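Local coordinates for tRNA (cytosine(38)-C(5))-methyltransferase (PDB 6FDF), which transfers a methyl group from S-adenosyl-L-methionine to carbon 5 of cytosine 38 in the anticodon loop of tRNA(Asp), at residues Val13-Ser18 / Gly22-Leu27. Numbering follows the deposited sequence.
With SAH (S-adenosyl-L-homocysteine), chain E.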
ATOM      1  N   VAL A  13     -11.060  -0.791 -15.611  1.00 31.22           N
ATOM      2  CA  VAL A  13      -9.867  -1.026 -14.802  1.00 31.43           C
ATOM      3  C   VAL A  13      -9.887  -2.446 -14.255  1.00 28.69           C
ATOM      4  O   VAL A  13     -10.917  -2.916 -13.758  1.00 31.55           O
ATOM      5  CB  VAL A  13      -9.766  -0.014 -13.646  1.00 29.67           C
ATOM      6  CG1 VAL A  13      -8.465  -0.228 -12.868  1.00 30.95           C
ATOM      7  CG2 VAL A  13      -9.860   1.406 -14.169  1.00 29.15           C
ATOM      8  N   LEU A  14      -8.742  -3.121 -14.331  1.00 28.11           N
ATOM      9  CA  LEU A  14      -8.545  -4.422 -13.698  1.00 30.07           C
ATOM     10  C   LEU A  14      -7.618  -4.226 -12.504  1.00 28.63           C
ATOM     11  O   LEU A  14      -6.496  -3.739 -12.663  1.00 29.16           O
ATOM     12  CB  LEU A  14      -7.955  -5.424 -14.688  1.00 30.11           C
ATOM     13  CG  LEU A  14      -7.620  -6.818 -14.157  1.00 31.65           C
ATOM     14  CD1 LEU A  14      -8.890  -7.540 -13.711  1.00 32.05           C
ATOM     15  CD2 LEU A  14      -6.872  -7.612 -15.216  1.00 33.76           C
ATOM     16  N   GLU A  15      -8.079  -4.614 -11.321  1.00 28.52           N
ATOM     17  CA  GLU A  15      -7.377  -4.323 -10.068  1.00 26.72           C
ATOM     18  C   GLU A  15      -6.836  -5.642  -9.512  1.00 28.66           C
ATOM     19  O   GLU A  15      -7.531  -6.359  -8.793  1.00 30.57           O
ATOM     20  CB  GLU A  15      -8.333  -3.616  -9.102  1.00 29.87           C
ATOM     21  CG  GLU A  15      -7.728  -3.101  -7.813  1.00 29.89           C
ATOM     22  CD  GLU A  15      -8.760  -2.394  -6.950  1.00 31.46           C
ATOM     23  OE1 GLU A  15      -8.394  -1.926  -5.850  1.00 30.67           O
ATOM     24  OE2 GLU A  15      -9.939  -2.305  -7.373  1.00 35.60           O
ATOM     25  N   LEU A  16      -5.592  -5.961  -9.866  1.00 29.05           N
ATOM     26  CA  LEU A  16      -4.969  -7.223  -9.479  1.00 28.56           C
ATOM     27  C   LEU A  16      -4.281  -7.090  -8.126  1.00 27.18           C
ATOM     28  O   LEU A  16      -3.670  -6.057  -7.833  1.00 27.60           O
ATOM     29  CB  LEU A  16      -3.948  -7.650 -10.533  1.00 28.14           C
ATOM     30  CG  LEU A  16      -4.505  -7.864 -11.942  1.00 30.57           C
ATOM     31  CD1 LEU A  16      -3.384  -7.987 -12.957  1.00 29.61           C
ATOM     32  CD2 LEU A  16      -5.394  -9.096 -11.959  1.00 34.37           C
ATOM     33  N   TYR A  17      -4.342  -8.160  -7.324  1.00 27.18           N
ATOM     34  CA  TYR A  17      -3.848  -8.137  -5.942  1.00 25.94           C
ATOM     35  C   TYR A  17      -4.545  -7.015  -5.167  1.00 28.59           C
ATOM     36  O   TYR A  17      -3.910  -6.132  -4.585  1.00 28.44           O
ATOM     37  CB  TYR A  17      -2.319  -7.959  -5.872  1.00 27.15           C
ATOM     38  CG  TYR A  17      -1.452  -8.837  -6.765  1.00 28.40           C
ATOM     39  CD1 TYR A  17      -1.119  -8.440  -8.059  1.00 28.79           C
ATOM     40  CD2 TYR A  17      -0.915 -10.032  -6.291  1.00 30.02           C
ATOM     41  CE1 TYR A  17      -0.299  -9.219  -8.863  1.00 27.22           C
ATOM     42  CE2 TYR A  17      -0.099 -10.825  -7.095  1.00 27.13           C
ATOM     43  CZ  TYR A  17       0.209 -10.406  -8.376  1.00 29.32           C
ATOM     44  OH  TYR A  17       1.038 -11.158  -9.169  1.00 29.61           O
ATOM     45  N   SER A  18      -5.881  -7.065  -5.180  1.00 27.79           N
ATOM     46  CA  SER A  18      -6.681  -5.899  -4.816  1.00 27.92           C
ATOM     47  C   SER A  18      -6.686  -5.607  -3.318  1.00 30.20           C
ATOM     48  O   SER A  18      -6.886  -4.451  -2.927  1.00 31.50           O
ATOM     49  CB  SER A  18      -8.117  -6.084  -5.294  1.00 27.84           C
ATOM     50  OG  SER A  18      -8.558  -7.415  -5.085  1.00 30.57           O
ATOM     51  N   GLY A  22      -7.130  -0.398  -1.878  1.00 30.33           N
ATOM     52  CA  GLY A  22      -6.406   0.863  -1.906  1.00 28.22           C
ATOM     53  C   GLY A  22      -6.398   1.508  -3.279  1.00 29.49           C
ATOM     54  O   GLY A  22      -6.583   2.721  -3.399  1.00 29.45           O
ATOM     55  N   MET A  23      -6.187   0.707  -4.336  1.00 32.02           N
ATOM     56  CA  MET A  23      -6.152   1.262  -5.691  1.00 29.23           C
ATOM     57  C   MET A  23      -7.491   1.875  -6.075  1.00 32.52           C
ATOM     58  O   MET A  23      -7.539   2.936  -6.712  1.00 29.92           O
ATOM     59  CB  MET A  23      -5.764   0.186  -6.711  1.00 29.63           C
ATOM     60  CG  MET A  23      -4.357  -0.377  -6.599  1.00 34.39           C
ATOM     61  SD  MET A  23      -3.106   0.849  -7.057  1.00 34.45           S
ATOM     62  CE  MET A  23      -1.628  -0.157  -6.964  1.00 35.28           C
ATOM     63  N   HIS A  24      -8.593   1.220  -5.702  1.00 28.95           N
ATOM     64  CA  HIS A  24      -9.913   1.770  -5.978  1.00 31.85           C
ATOM     65  C   HIS A  24     -10.111   3.089  -5.238  1.00 32.41           C
ATOM     66  O   HIS A  24     -10.635   4.057  -5.803  1.00 31.43           O
ATOM     67  CB  HIS A  24     -10.977   0.739  -5.589  1.00 30.64           C
ATOM     68  CG  HIS A  24     -12.354   1.039  -6.104  1.00 35.24           C
ATOM     69  ND1 HIS A  24     -13.292   0.049  -6.312  1.00 34.55           N
ATOM     70  CD2 HIS A  24     -12.958   2.204  -6.441  1.00 34.07           C
ATOM     71  CE1 HIS A  24     -14.411   0.590  -6.762  1.00 34.86           C
ATOM     72  NE2 HIS A  24     -14.236   1.896  -6.846  1.00 35.78           N
ATOM     73  N   TYR A  25      -9.672   3.157  -3.979  1.00 32.53           N
ATOM     74  CA  TYR A  25      -9.791   4.406  -3.236  1.00 31.21           C
ATOM     75  C   TYR A  25      -8.960   5.506  -3.881  1.00 30.00           C
ATOM     76  O   TYR A  25      -9.381   6.668  -3.923  1.00 30.77           O
ATOM     77  CB  TYR A  25      -9.366   4.215  -1.783  1.00 30.64           C
ATOM     78  CG  TYR A  25     -10.392   3.527  -0.910  1.00 31.28           C
ATOM     79  CD1 TYR A  25     -11.622   4.113  -0.655  1.00 34.44           C
ATOM     80  CD2 TYR A  25     -10.102   2.314  -0.293  1.00 33.88           C
ATOM     81  CE1 TYR A  25     -12.555   3.496   0.164  1.00 36.28           C
ATOM     82  CE2 TYR A  25     -11.030   1.693   0.532  1.00 31.41           C
ATOM     83  CZ  TYR A  25     -12.251   2.287   0.753  1.00 35.14           C
ATOM     84  OH  TYR A  25     -13.175   1.667   1.562  1.00 37.39           O
ATOM     85  N   ALA A  26      -7.777   5.154  -4.396  1.00 31.79           N
ATOM     86  CA  ALA A  26      -6.927   6.145  -5.049  1.00 34.18           C
ATOM     87  C   ALA A  26      -7.538   6.616  -6.361  1.00 32.67           C
ATOM     88  O   ALA A  26      -7.443   7.800  -6.706  1.00 31.15           O
ATOM     89  CB  ALA A  26      -5.530   5.565  -5.282  1.00 31.12           C
ATOM     90  N   LEU A  27      -8.181   5.703  -7.100  1.00 31.87           N
ATOM     91  CA  LEU A  27      -8.900   6.098  -8.307  1.00 30.12           C
ATOM     92  C   LEU A  27     -10.032   7.062  -7.977  1.00 31.52           C
ATOM     93  O   LEU A  27     -10.286   8.015  -8.723  1.00 34.31           O
ATOM     94  CB  LEU A  27      -9.441   4.859  -9.026  1.00 31.34           C
ATOM     95  CG  LEU A  27      -8.399   4.027  -9.782  1.00 34.61           C
ATOM     96  CD1 LEU A  27      -8.930   2.620 -10.021  1.00 42.77           C
ATOM     97  CD2 LEU A  27      -8.032   4.684 -11.108  1.00 36.92           C
TER
HETATM   98  N   SAH E 401      -2.733  -3.418  -2.890  0.96 61.61           N
HETATM   99  CA  SAH E 401      -3.701  -4.009  -1.993  0.96 62.54           C
HETATM  100  CB  SAH E 401      -3.088  -5.141  -1.164  0.96 60.64           C
HETATM  101  CG  SAH E 401      -1.907  -5.788  -1.884  0.96 59.67           C
HETATM  102  SD  SAH E 401      -0.962  -6.847  -0.831  0.96 52.52           S
HETATM  103  C   SAH E 401      -4.285  -2.954  -1.107  0.96 68.45           C
HETATM  104  O   SAH E 401      -3.949  -1.766  -1.303  0.96 57.48           O
HETATM  105  OXT SAH E 401      -5.092  -3.318  -0.224  0.96 67.81           O
HETATM  106  C5' SAH E 401      -0.848  -8.179  -1.973  0.96 42.54           C
HETATM  107  C4' SAH E 401      -2.211  -8.861  -2.091  0.96 33.21           C
HETATM  108  O4' SAH E 401      -2.119  -9.805  -3.142  0.96 32.56           O
HETATM  109  C3' SAH E 401      -2.633  -9.605  -0.824  0.96 35.86           C
HETATM  110  O3' SAH E 401      -3.955  -9.217  -0.450  0.96 35.19           O
HETATM  111  C2' SAH E 401      -2.665 -11.078  -1.241  0.96 33.90           C
HETATM  112  O2' SAH E 401      -3.782 -11.774  -0.678  0.96 35.33           O
HETATM  113  C1' SAH E 401      -2.794 -10.990  -2.757  0.96 28.13           C
HETATM  114  N9  SAH E 401      -2.138 -12.091  -3.493  0.96 32.80           N
HETATM  115  C8  SAH E 401      -0.899 -12.586  -3.300  0.96 33.09           C
HETATM  116  N7  SAH E 401      -0.645 -13.592  -4.171  0.96 33.36           N
HETATM  117  C5  SAH E 401      -1.734 -13.759  -4.948  0.96 33.08           C
HETATM  118  C6  SAH E 401      -2.130 -14.643  -6.062  0.96 34.05           C
HETATM  119  N6  SAH E 401      -1.283 -15.583  -6.535  0.96 35.72           N
HETATM  120  N1  SAH E 401      -3.370 -14.470  -6.579  0.96 33.33           N
HETATM  121  C2  SAH E 401      -4.220 -13.536  -6.115  0.96 28.37           C
HETATM  122  N3  SAH E 401      -3.924 -12.698  -5.104  0.96 29.09           N
HETATM  123  C4  SAH E 401      -2.716 -12.769  -4.487  0.96 32.60           C
HETATM  124  O   HOH W   1      -6.103  -2.321  -4.486  1.00 32.72           O
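With CG set opposite its backbone N (chi1 -173°) and the chain extended beyond it, E15 stretches from strand 13-16 to the first turn of helix 22-27, where its side chain crosses that of H24 at about a right angle, carboxylate and imidazole planes 67° apart, and E15 OE1 lies 3.5 Å from M23 CB. OE1 accepts a hydrogen bond from H24 N at 3.2 Å; the donor stands well above the carboxylate plane, and the N-H...O angle is bent to 136°. A water shares the same oxygen: it donates to E15 OE1 at 2.7 Å and to S18 O at 2.8 Å, and accepts from M23 N at 3.0 Å. Glutamate suits this place because its long chain carries an acceptor to the H24 amide, and through the water to that of M23, in a first turn whose amides lack preceding carbonyls. OE2 is hydrogen-bonded to Y50 OH, which is also hydrogen-bonded to H24 ND1. Further along, V13 CG1 and L27 CD1 meet tip to tip, 4.1 Å apart, two branched apolar residues that suit a buried face. Were the carboxylate cut back to an alanine here, H24 N would probably lose this acceptor, the water one of its two, and Y50 OH a partner. This is the opening strand-loop-helix of the Rossmann-like fold, whose loop contributes to the S-adenosyl-L-homocysteine pocket. G22 fits beside the ligand carboxylate, where a side chain would clash. The buried acid thus joins strand to helix start near the ligand's amino acid end, without touching it, its charge probably eased by amide, water and hydroxyl.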